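Local coordinates for protein formylmethanofuran--tetrahydromethanopterin formyltransferase (PDB 1M5S) that catalyses the reversible transfer of a formyl group from formylmethanofuran to tetrahydromethanopterin, a step of methanogenesis from carbon dioxide, at residues Val74-Thr78 / Glu191-Thr195; Ala111-Val117 / Glu153-Ile158; Gly136-Tyr140 / Leu150-Asn154; Ser204-Ser208 / Thr219-Arg223; Glu254-Lys258 / Lys288-Lys292. All blocks are in the same frame, centred on the assembly; numbering follows the deposited sequence.

Interaction 1. Residues Val74-Thr78 / Glu191-Thr195; sequences VQICT and EGTIT
In the buried interior of the alpha/beta sandwich, Gln75 of strand 71-78 reaches across to Gly192 and Ile194 at the short strand 193-194. The two strands are not sheet neighbours: the CA atoms of Gln75 and Ile194 stay 6.9 Å apart, and side chains make the junction. Extended beyond CG (chi2 -179°), Gln75 carries its amide to the turn before strand 193-194, where NE2 donates to Gly192 O over 3.1 Å. The bond is straight at the hydrogen (172°) and the acceptor lies in the amide plane, yet the donor sits above the carbonyl plane, with a C=O...N angle of 85°, and uses no lone pair of that oxygen. NE2 is held a second time by Glu57, whose other carboxylate oxygen receives Gly192 N; one glutamate thus ties both segments and fixes the rotation of the amide. Gln75 OE1 is buried without a polar partner in the model and lies 3.8 Å from Ile194 CG1. Nearer the backbone of Gln75, Ile194 CG2 packs on Gln75 CB at 3.7 Å, the two side chains slanting past one another, while Ile194 CD1 reaches Cys77 SG at 4.1 Å. Strand 193-194 itself pairs antiparallel with strand 243-251, so this is side-chain packing between non-adjacent strands, clamped by a shared carboxylate, within the alpha/beta sandwich of the FTR family.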
# COMPACT_ATOMS: atom_id res chain seq x y z
N VAL A 74 5.40 8.63 16.36
CA VAL A 74 6.62 7.83 16.35
C VAL A 74 7.33 7.94 17.70
O VAL A 74 6.99 8.79 18.52
CB VAL A 74 7.59 8.27 15.21
CG1 VAL A 74 6.95 7.99 13.85
CG2 VAL A 74 7.94 9.75 15.34
N GLN A 75 8.13 6.92 18.00
CA GLN A 75 8.98 6.94 19.17
C GLN A 75 10.41 6.79 18.69
O GLN A 75 10.67 6.02 17.77
CB GLN A 75 8.63 5.79 20.12
CG GLN A 75 7.32 5.97 20.86
CD GLN A 75 7.01 4.82 21.81
OE1 GLN A 75 7.88 4.03 22.15
NE2 GLN A 75 5.76 4.75 22.25
N ILE A 76 11.26 7.69 19.15
CA ILE A 76 12.69 7.59 18.88
C ILE A 76 13.36 7.37 20.23
O ILE A 76 13.01 8.01 21.22
CB ILE A 76 13.22 8.86 18.20
CG1 ILE A 76 12.55 9.02 16.82
CG2 ILE A 76 14.73 8.77 18.02
CD1 ILE A 76 12.59 10.44 16.25
N CYS A 77 14.17 6.32 20.30
CA CYS A 77 14.68 5.78 21.56
C CYS A 77 16.20 5.76 21.54
O CYS A 77 16.82 5.45 20.51
CB CYS A 77 14.17 4.35 21.78
SG CYS A 77 12.38 4.10 21.65
N THR A 78 16.79 5.95 22.71
CA THR A 78 18.24 5.92 22.82
C THR A 78 18.63 5.82 24.31
O THR A 78 17.81 6.08 25.20
CB THR A 78 18.83 7.19 22.14
OG1 THR A 78 20.14 6.90 21.64
CG2 THR A 78 18.88 8.34 23.11
N GLU A 191 -1.52 2.15 21.59
CA GLU A 191 -0.79 3.33 22.06
C GLU A 191 0.36 2.92 22.97
O GLU A 191 0.27 1.92 23.68
CB GLU A 191 -1.74 4.27 22.81
CG GLU A 191 -1.20 5.68 23.01
CD GLU A 191 -2.29 6.70 23.35
OE1 GLU A 191 -3.41 6.59 22.82
OE2 GLU A 191 -2.01 7.62 24.14
N GLY A 192 1.48 3.63 22.87
CA GLY A 192 2.52 3.52 23.86
C GLY A 192 3.66 2.58 23.51
O GLY A 192 4.68 2.55 24.20
N THR A 193 3.50 1.83 22.42
CA THR A 193 4.51 0.85 22.02
C THR A 193 4.92 0.97 20.57
O THR A 193 4.14 1.44 19.73
CB THR A 193 4.02 -0.59 22.25
OG1 THR A 193 2.68 -0.71 21.78
CG2 THR A 193 4.08 -0.95 23.72
N ILE A 194 6.14 0.55 20.28
CA ILE A 194 6.64 0.41 18.92
C ILE A 194 7.35 -0.94 18.75
O ILE A 194 7.67 -1.63 19.72
CB ILE A 194 7.65 1.54 18.54
CG1 ILE A 194 8.89 1.50 19.44
CG2 ILE A 194 6.96 2.89 18.59
CD1 ILE A 194 10.15 2.09 18.81
N THR A 195 7.59 -1.31 17.50
CA THR A 195 8.30 -2.53 17.19
C THR A 195 9.40 -2.21 16.18
O THR A 195 9.14 -2.09 14.98
CB THR A 195 7.34 -3.62 16.62
OG1 THR A 195 6.61 -3.08 15.51
CG2 THR A 195 6.34 -4.07 17.68

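Interaction 2. Residues Ala111-Val117 / Glu153-Ile158; sequences AEKQDNV and ENIGAI. Unlike the reference sequence in segment 111-117: Asp115 (reference Phe).
Asp115 and Ile155 form the tight part of an antiparallel strand pair, 113-115 against the long strand 147-170. As a hydrogen-bonded pair they exchange two backbone bonds, Asp115 N to Ile155 O at 3.0 Å and Ile155 N to Asp115 O at 2.8 Å. Next to them, Gln114 and Gly156 are a non-hydrogen-bonded pair in which glycine, bare of a side chain, lets the Gln114 amide fold over it, with Gln114 CD 3.7 Å from Gly156 CA. A bend at chi2 (-74°) curls this amide back to its own segment, where NE2 donates to Ala111 O at 3.2 Å; Leu108 O is a second acceptor, and Asn106 binds OE1. Asp115, where the reference sequence has Phe, buries OD1 without a polar partner in the model; its side chain also touches Glu85 of helix 81-95. Toward Lys113 the pairing slackens: Ala157 N to Lys113 O is a weak 3.4 Å bond, and a water stands in for the return bond of the same pair, accepting from Lys113 N at 3.0 Å and donating to Ala157 O at 2.9 Å. At the other end the chain turns at Asn116 into helix 117-122, and Ile155 CD1 packs against Val117 CB at 3.6 Å.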
# COMPACT_ATOMS: atom_id res chain seq x y z
N ALA A 111 5.30 15.67 29.88
CA ALA A 111 6.51 15.01 30.37
C ALA A 111 7.47 15.99 31.02
O ALA A 111 7.54 17.15 30.63
CB ALA A 111 7.22 14.30 29.23
N GLU A 112 8.26 15.51 31.97
CA GLU A 112 9.18 16.38 32.70
C GLU A 112 10.36 16.83 31.85
O GLU A 112 10.76 17.99 31.90
CB GLU A 112 9.68 15.70 33.97
CG GLU A 112 10.13 16.69 35.04
CD GLU A 112 11.10 16.09 36.03
OE1 GLU A 112 12.25 15.78 35.63
OE2 GLU A 112 10.72 15.94 37.21
N LYS A 113 10.94 15.90 31.09
CA LYS A 113 12.02 16.23 30.16
C LYS A 113 11.44 16.76 28.84
O LYS A 113 10.39 16.31 28.39
CB LYS A 113 12.87 14.98 29.90
CG LYS A 113 14.36 15.24 29.97
CD LYS A 113 14.91 15.61 28.62
CE LYS A 113 16.42 15.67 28.64
NZ LYS A 113 16.92 16.85 29.40
N GLN A 114 12.07 17.81 28.30
CA GLN A 114 11.64 18.45 27.05
C GLN A 114 12.85 18.93 26.25
O GLN A 114 13.67 19.70 26.75
CB GLN A 114 10.73 19.65 27.32
CG GLN A 114 9.40 19.32 27.97
CD GLN A 114 8.42 18.68 27.01
OE1 GLN A 114 8.62 18.69 25.80
NE2 GLN A 114 7.34 18.13 27.56
N ASP A 115 12.97 18.47 25.01
CA ASP A 115 14.00 18.95 24.11
C ASP A 115 13.39 20.02 23.20
O ASP A 115 12.27 19.86 22.72
CB ASP A 115 14.57 17.79 23.28
CG ASP A 115 15.23 16.73 24.15
OD1 ASP A 115 14.64 15.64 24.33
OD2 ASP A 115 16.36 16.96 24.63
N ASN A 116 14.07 21.16 23.05
CA ASN A 116 13.49 22.29 22.33
C ASN A 116 13.75 22.22 20.82
O ASN A 116 14.11 23.22 20.19
CB ASN A 116 13.99 23.63 22.92
CG ASN A 116 15.48 23.89 22.65
OD1 ASN A 116 16.26 22.97 22.36
ND2 ASN A 116 15.87 25.16 22.73
N VAL A 117 13.42 21.07 20.24
CA VAL A 117 13.67 20.77 18.84
C VAL A 117 13.10 21.82 17.88
O VAL A 117 13.78 22.27 16.97
CB VAL A 117 13.09 19.37 18.48
CG1 VAL A 117 13.46 18.98 17.06
CG2 VAL A 117 13.61 18.34 19.47
N GLU A 153 7.42 23.82 19.83
CA GLU A 153 8.69 24.21 20.43
C GLU A 153 9.48 23.01 20.95
O GLU A 153 10.67 22.85 20.65
CB GLU A 153 8.45 25.19 21.57
CG GLU A 153 9.73 25.59 22.29
CD GLU A 153 9.49 26.58 23.41
OE1 GLU A 153 8.57 26.35 24.22
OE2 GLU A 153 10.22 27.59 23.45
N ASN A 154 8.79 22.13 21.67
CA ASN A 154 9.43 21.05 22.40
C ASN A 154 8.95 19.67 21.95
O ASN A 154 7.82 19.51 21.50
CB ASN A 154 9.14 21.19 23.91
CG ASN A 154 10.00 22.25 24.57
OD1 ASN A 154 11.18 22.42 24.23
ND2 ASN A 154 9.43 22.94 25.55
N ILE A 155 9.82 18.68 22.13
CA ILE A 155 9.41 17.29 22.10
C ILE A 155 9.79 16.60 23.43
O ILE A 155 10.96 16.57 23.82
CB ILE A 155 10.07 16.55 20.92
CG1 ILE A 155 9.40 16.98 19.61
CG2 ILE A 155 9.94 15.04 21.09
CD1 ILE A 155 10.35 17.11 18.48
N GLY A 156 8.78 16.06 24.10
CA GLY A 156 9.00 15.39 25.38
C GLY A 156 9.64 14.03 25.26
O GLY A 156 9.54 13.34 24.23
N ALA A 157 10.28 13.62 26.35
CA ALA A 157 10.94 12.32 26.44
C ALA A 157 10.82 11.79 27.87
O ALA A 157 10.57 12.56 28.80
CB ALA A 157 12.42 12.45 26.05
N ILE A 158 10.83 10.47 28.01
CA ILE A 158 10.77 9.83 29.32
C ILE A 158 11.73 8.65 29.41
O ILE A 158 12.47 8.37 28.46
CB ILE A 158 9.33 9.34 29.67
CG1 ILE A 158 8.74 8.53 28.51
CG2 ILE A 158 8.44 10.51 30.03
CD1 ILE A 158 8.74 7.05 28.72
O HOH W 1 10.83 12.94 31.70

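Interaction 3. Residues Gly136-Tyr140 / Leu150-Asn154; sequences GRKVY and LAEEN
Val139 and Glu152 face each other as a non-hydrogen-bonded pair, and Tyr140 and Ala151 as a hydrogen-bonded one, where strands 137-140 and 150-152 run antiparallel at 135°, their axes 4.4 Å apart at the closest. Tyr140 N donates to Ala151 O at 2.9 Å and Ala151 N returns a bond to Tyr140 O at 3.0 Å; beyond Glu152, Glu153 N binds Lys138 O. Val139, on the same face as Glu152, brings CG1 to 3.7 Å from Leu150 CB, the two side chains crossing at about a right angle. Glu152 places CG opposite its own N (chi1 -176°) and stretches straight on to Arg137, where NH1 donates to the syn lone pair of OE1 at 3.0 Å and 174°. This salt bridge lies in the guanidinium plane, while the carboxylate stands nearly perpendicular to it. The backbone of Asn106 holds both partners, its O accepting from Arg137 NH1 and its N donating to Glu152 OE1. The other oxygen, Glu152 OE2, receives a bond from a water that also accepts from Lys138 N at 2.8 Å. The fully extended Lys138 brings NZ to 3.4 Å from Glu153 OE2, a weak salt bridge. The aliphatic part of Glu153 rests against the Tyr140 ring, CG at its edge and in its plane; Phe119 and Lys122 of helix 117-122 also pack on that tyrosine. The arrangement is a beta hairpin of strands 137-144 and 147-170, its open end tied by the Arg137-Glu152 salt bridge and, more weakly, by Lys138-Glu153.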
# COMPACT_ATOMS: atom_id res chain seq x y z
N GLY A 136 -3.52 25.90 21.44
CA GLY A 136 -2.86 26.19 22.70
C GLY A 136 -1.37 25.90 22.72
O GLY A 136 -0.65 26.37 23.60
N ARG A 137 -0.91 25.16 21.72
CA ARG A 137 0.51 24.75 21.61
C ARG A 137 1.34 25.84 20.92
O ARG A 137 0.89 26.47 19.95
CB ARG A 137 0.62 23.47 20.78
CG ARG A 137 0.04 22.24 21.48
CD ARG A 137 0.33 20.94 20.73
NE ARG A 137 -0.49 19.81 21.19
CZ ARG A 137 -0.01 18.59 21.44
NH1 ARG A 137 1.30 18.32 21.28
NH2 ARG A 137 -0.75 17.56 21.86
N LYS A 138 2.53 26.06 21.45
CA LYS A 138 3.49 27.02 20.91
C LYS A 138 4.25 26.41 19.74
O LYS A 138 5.05 25.48 19.91
CB LYS A 138 4.47 27.46 22.00
CG LYS A 138 5.49 28.49 21.54
CD LYS A 138 6.30 29.02 22.71
CE LYS A 138 7.48 29.84 22.24
NZ LYS A 138 8.28 30.36 23.39
N VAL A 139 4.09 27.03 18.57
CA VAL A 139 4.59 26.48 17.31
C VAL A 139 5.43 27.50 16.53
O VAL A 139 5.10 28.69 16.46
CB VAL A 139 3.43 25.99 16.41
CG1 VAL A 139 3.96 25.50 15.08
CG2 VAL A 139 2.64 24.91 17.12
N TYR A 140 6.48 27.02 15.89
CA TYR A 140 7.35 27.85 15.06
C TYR A 140 7.06 27.60 13.58
O TYR A 140 6.88 26.44 13.16
CB TYR A 140 8.82 27.53 15.33
CG TYR A 140 9.27 28.04 16.68
CD1 TYR A 140 9.54 29.40 16.86
CD2 TYR A 140 9.41 27.15 17.75
CE1 TYR A 140 9.93 29.88 18.12
CE2 TYR A 140 9.78 27.63 19.01
CZ TYR A 140 10.04 28.99 19.19
OH TYR A 140 10.39 29.45 20.42
N LEU A 150 5.46 23.70 10.15
CA LEU A 150 5.10 23.98 11.53
C LEU A 150 5.75 22.96 12.47
O LEU A 150 5.72 21.76 12.21
CB LEU A 150 3.58 23.96 11.70
CG LEU A 150 2.81 25.26 11.41
CD1 LEU A 150 3.41 26.03 10.26
CD2 LEU A 150 1.36 24.92 11.11
N ALA A 151 6.41 23.46 13.52
CA ALA A 151 7.06 22.59 14.50
C ALA A 151 6.85 23.13 15.92
O ALA A 151 7.31 24.23 16.24
CB ALA A 151 8.56 22.48 14.20
N GLU A 152 6.17 22.36 16.76
CA GLU A 152 6.01 22.72 18.17
C GLU A 152 7.38 22.94 18.82
O GLU A 152 8.38 22.35 18.41
CB GLU A 152 5.26 21.62 18.91
CG GLU A 152 4.96 21.94 20.37
CD GLU A 152 3.80 21.13 20.93
OE1 GLU A 152 3.18 20.35 20.16
OE2 GLU A 152 3.49 21.27 22.13
N GLU A 153 7.42 23.82 19.83
CA GLU A 153 8.69 24.21 20.43
C GLU A 153 9.48 23.01 20.95
O GLU A 153 10.67 22.85 20.65
CB GLU A 153 8.45 25.19 21.57
CG GLU A 153 9.73 25.59 22.29
CD GLU A 153 9.49 26.58 23.41
OE1 GLU A 153 8.57 26.35 24.22
OE2 GLU A 153 10.22 27.59 23.45
N ASN A 154 8.79 22.13 21.67
CA ASN A 154 9.43 21.05 22.40
C ASN A 154 8.95 19.67 21.95
O ASN A 154 7.82 19.51 21.50
CB ASN A 154 9.14 21.19 23.91
CG ASN A 154 10.00 22.25 24.57
OD1 ASN A 154 11.18 22.42 24.23
ND2 ASN A 154 9.43 22.94 25.55
O HOH W 2 3.69 24.23 23.22

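Interaction 4. Residues Ser204-Ser208 / Thr219-Arg223; sequences SGSKS and TANER
Lys207 NZ is gripped by three groups of segment 219-223: Thr219 OG1 at 2.7 Å, Ala220 O at 2.9 Å and Glu222 OE1 at 2.8 Å. The last is a salt bridge that uses the syn lone pair of the carboxylate oxygen, whereas the lysine approaches the Ala220 carbonyl tilted from its plane. A fourth partner comes from outside: Asp126 of the second subunit forms a salt bridge with the same NZ and a hydrogen bond with Thr219 OG1. The lysine reaches this spot with CG placed between its backbone N and carbonyl carbon (chi1 62°), then runs extended until a bend at chi4 (-75°) turns NZ in among the acceptors. Glu222 meets it by a bend of its own at chi2. At the root of the lysine, the backbones form one isolated antiparallel bridge: Lys207 N donates to Thr219 O at 2.7 Å, almost straight out from the carbonyl, while the return bond from Thr219 N to Lys207 O is weak at 3.4 Å. Lys207 CB also rests 3.8 Å from Asn221 CB. At the far end a water donates to Ser204 O at 2.7 Å and weakly accepts from Asn221 N. Phe124 of the second subunit packs on Ser206, Thr219 and Ala220. Both segments lie in the long connection between strands 193-194 and 243-251, which has no regular structure here. Two carboxylates, a carbonyl and a hydroxyl around one amine would favour the charged ammonium, and because one carboxylate belongs to the second subunit, the charge network that pins this loop also joins it to the homotetramer's interface.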
# COMPACT_ATOMS: atom_id res chain seq x y z
N SER A 204 16.62 -12.38 12.83
CA SER A 204 17.94 -12.86 13.22
C SER A 204 17.99 -13.46 14.63
O SER A 204 18.31 -14.64 14.79
CB SER A 204 18.97 -11.73 13.09
OG SER A 204 18.56 -10.56 13.78
N GLY A 205 17.67 -12.65 15.64
CA GLY A 205 17.90 -13.04 17.02
C GLY A 205 19.38 -13.03 17.39
O GLY A 205 20.24 -12.96 16.51
N SER A 206 19.69 -13.11 18.67
CA SER A 206 21.09 -13.12 19.09
C SER A 206 21.29 -13.60 20.52
O SER A 206 20.41 -13.45 21.37
CB SER A 206 21.70 -11.73 18.91
OG SER A 206 21.10 -10.80 19.80
N LYS A 207 22.46 -14.17 20.78
CA LYS A 207 22.91 -14.42 22.15
C LYS A 207 23.91 -13.35 22.60
O LYS A 207 24.50 -12.65 21.77
CB LYS A 207 23.55 -15.81 22.26
CG LYS A 207 24.79 -16.01 21.42
CD LYS A 207 25.40 -17.38 21.68
CE LYS A 207 26.73 -17.55 20.97
NZ LYS A 207 26.56 -17.76 19.51
N SER A 208 24.16 -13.30 23.91
CA SER A 208 24.96 -12.25 24.54
C SER A 208 26.45 -12.26 24.20
O SER A 208 27.13 -11.26 24.41
CB SER A 208 24.79 -12.32 26.06
OG SER A 208 24.59 -11.03 26.61
N THR A 219 26.21 -12.46 18.84
CA THR A 219 26.13 -13.32 17.66
C THR A 219 24.78 -14.02 17.59
O THR A 219 23.99 -13.98 18.54
CB THR A 219 27.24 -14.39 17.65
OG1 THR A 219 27.10 -15.23 18.80
CG2 THR A 219 28.61 -13.76 17.65
N ALA A 220 24.53 -14.71 16.48
CA ALA A 220 23.33 -15.53 16.35
C ALA A 220 23.34 -16.61 17.43
O ALA A 220 24.37 -17.26 17.67
CB ALA A 220 23.28 -16.17 14.97
N ASN A 221 22.24 -16.71 18.16
CA ASN A 221 22.02 -17.81 19.10
C ASN A 221 21.70 -19.11 18.34
O ASN A 221 20.56 -19.34 17.93
CB ASN A 221 20.88 -17.45 20.05
CG ASN A 221 20.74 -18.42 21.19
OD1 ASN A 221 20.18 -18.09 22.23
ND2 ASN A 221 21.21 -19.65 21.00
N GLU A 222 22.70 -19.98 18.21
CA GLU A 222 22.58 -21.20 17.42
C GLU A 222 21.51 -22.16 17.95
O GLU A 222 21.10 -23.09 17.26
CB GLU A 222 23.93 -21.92 17.34
CG GLU A 222 24.45 -22.48 18.68
CD GLU A 222 25.00 -21.41 19.61
OE1 GLU A 222 25.42 -20.34 19.12
OE2 GLU A 222 25.02 -21.65 20.84
N ARG A 223 21.03 -21.91 19.17
CA ARG A 223 20.03 -22.77 19.81
C ARG A 223 18.63 -22.52 19.25
O ARG A 223 17.72 -23.29 19.52
CB ARG A 223 19.99 -22.54 21.32
CG ARG A 223 21.31 -22.82 22.04
CD ARG A 223 21.15 -22.62 23.54
NE ARG A 223 20.68 -23.83 24.21
CZ ARG A 223 19.71 -23.87 25.12
NH1 ARG A 223 19.37 -25.02 25.68
NH2 ARG A 223 19.07 -22.76 25.47
O HOH W 3 19.64 -16.04 16.68

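Interaction 5. Residues Glu254-Lys258 / Lys288-Lys292; sequences EESIK and KYQFK
The Phe291 ring has Ile257 CG2 over the centre of one face, 4.0 Å from the ring centroid and only 11° off its normal, a CH-pi contact; Lys258 CE lies at its edge, 3.7 Å from CD2. This is helix-on-sheet packing of the alpha/beta sandwich: the first turn of helix 254-268 lies over strand 289-292, their axes 10.0 Å apart and inclined at 35°. Glu254 CG approaches the same ring obliquely, 3.7 Å from CE2, so three residues at the start of the helix share the phenylalanine. Glu254 then runs on, extended beyond CG, to the edge of the Tyr289 ring, where OE2 lies near the ring plane and 3.3 Å from CD2, a placement suited to the slightly positive ring hydrogens. One face of the tyrosine carries its neighbour Lys288, whose CD is offset toward the rim. Both aromatic residues set out toward the helix from the strand and touch Ile161 of strand 147-170, which also meets Glu254 and Ile257. Lys288 and Tyr289 together face Ala15 in a classic beta bulge beside strand 12-26. Within the helix, Lys258 NZ and Glu254 OE1 make a long ion pair at 3.9 Å. Across the contact, Lys288, bent at chi2 and chi4, turns its amine back to the helix, and NZ stops 4.1 Å from Glu254 OE2, too far for a salt bridge though the charges are opposite.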
# COMPACT_ATOMS: atom_id res chain seq x y z
N GLU A 254 5.33 -0.21 31.54
CA GLU A 254 5.25 -1.67 31.59
C GLU A 254 3.89 -2.17 31.12
O GLU A 254 3.81 -3.20 30.45
CB GLU A 254 5.50 -2.16 33.02
CG GLU A 254 6.97 -2.41 33.32
CD GLU A 254 7.19 -2.99 34.71
OE1 GLU A 254 6.62 -4.06 35.03
OE2 GLU A 254 7.96 -2.37 35.48
N GLU A 255 2.84 -1.42 31.44
CA GLU A 255 1.47 -1.79 31.08
C GLU A 255 1.27 -1.85 29.57
O GLU A 255 0.54 -2.71 29.06
CB GLU A 255 0.48 -0.80 31.70
CG GLU A 255 0.56 -0.69 33.22
CD GLU A 255 1.43 0.49 33.68
OE1 GLU A 255 2.68 0.38 33.67
OE2 GLU A 255 0.85 1.52 34.09
N SER A 256 1.95 -0.95 28.85
CA SER A 256 1.82 -0.84 27.41
C SER A 256 2.57 -1.97 26.72
O SER A 256 2.09 -2.53 25.74
CB SER A 256 2.35 0.51 26.92
OG SER A 256 1.54 1.57 27.41
N ILE A 257 3.76 -2.29 27.24
CA ILE A 257 4.51 -3.43 26.74
C ILE A 257 3.71 -4.71 26.92
O ILE A 257 3.63 -5.52 26.00
CB ILE A 257 5.85 -3.58 27.49
CG1 ILE A 257 6.63 -2.27 27.43
CG2 ILE A 257 6.64 -4.73 26.88
CD1 ILE A 257 7.74 -2.25 26.43
N LYS A 258 3.05 -4.85 28.06
CA LYS A 258 2.26 -6.04 28.34
C LYS A 258 1.05 -6.13 27.43
O LYS A 258 0.75 -7.20 26.90
CB LYS A 258 1.81 -6.06 29.80
CG LYS A 258 2.91 -6.46 30.76
CD LYS A 258 2.55 -6.21 32.22
CE LYS A 258 3.78 -6.38 33.10
NZ LYS A 258 3.46 -6.32 34.56
N LYS A 288 16.37 -4.89 34.01
CA LYS A 288 15.53 -4.69 35.20
C LYS A 288 14.12 -5.27 35.08
O LYS A 288 13.54 -5.73 36.07
CB LYS A 288 15.44 -3.19 35.51
CG LYS A 288 14.61 -2.86 36.75
CD LYS A 288 13.74 -1.63 36.54
CE LYS A 288 12.54 -1.62 37.49
NZ LYS A 288 11.59 -2.76 37.24
N TYR A 289 13.58 -5.26 33.87
CA TYR A 289 12.16 -5.54 33.65
C TYR A 289 11.90 -6.99 33.24
O TYR A 289 12.58 -7.53 32.36
CB TYR A 289 11.59 -4.57 32.61
CG TYR A 289 11.73 -3.10 32.96
CD1 TYR A 289 12.79 -2.34 32.47
CD2 TYR A 289 10.81 -2.47 33.81
CE1 TYR A 289 12.94 -0.99 32.81
CE2 TYR A 289 10.94 -1.12 34.15
CZ TYR A 289 12.01 -0.39 33.65
OH TYR A 289 12.14 0.94 33.99
N GLN A 290 10.99 -7.64 33.95
CA GLN A 290 10.61 -9.02 33.63
C GLN A 290 9.13 -9.09 33.26
O GLN A 290 8.25 -8.69 34.04
CB GLN A 290 10.92 -9.96 34.80
CG GLN A 290 9.95 -9.92 35.99
CD GLN A 290 9.45 -11.30 36.42
OE1 GLN A 290 10.15 -12.30 36.27
NE2 GLN A 290 8.24 -11.35 36.97
N PHE A 291 8.88 -9.50 32.02
CA PHE A 291 7.52 -9.65 31.52
C PHE A 291 7.24 -11.13 31.32
O PHE A 291 7.77 -11.76 30.41
CB PHE A 291 7.37 -8.89 30.20
CG PHE A 291 7.62 -7.42 30.32
CD1 PHE A 291 8.85 -6.87 29.95
CD2 PHE A 291 6.63 -6.57 30.82
CE1 PHE A 291 9.08 -5.51 30.07
CE2 PHE A 291 6.86 -5.20 30.95
CZ PHE A 291 8.09 -4.67 30.57
N LYS A 292 6.56 -11.71 32.31
CA LYS A 292 6.26 -13.13 32.31
C LYS A 292 5.05 -13.40 31.42
O LYS A 292 3.97 -12.84 31.63
CB LYS A 292 6.00 -13.64 33.74
CG LYS A 292 7.27 -14.03 34.49
CD LYS A 292 6.97 -14.87 35.72

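Interactions 2 and 3 are consecutive on strand 147-170: they share Glu153 and Asn154, their centres are about 12 Å apart, and the strand passes from the hairpin partner 137-144 to the strand 113-115. Both are nested in the chain loop closed by interaction 1, which lies nearest the middle of the subunit. Interactions 1 and 5 touch, Thr193 CG2 lying 3.2 Å from Ser256 O, so helix 254-268 packs directly beside strand 193-194. Interaction 4 stands apart, its centre about 36 Å from that of interaction 2 and 44 Å from that of interaction 3, across the chain's centre, and it alone of the five meets another subunit.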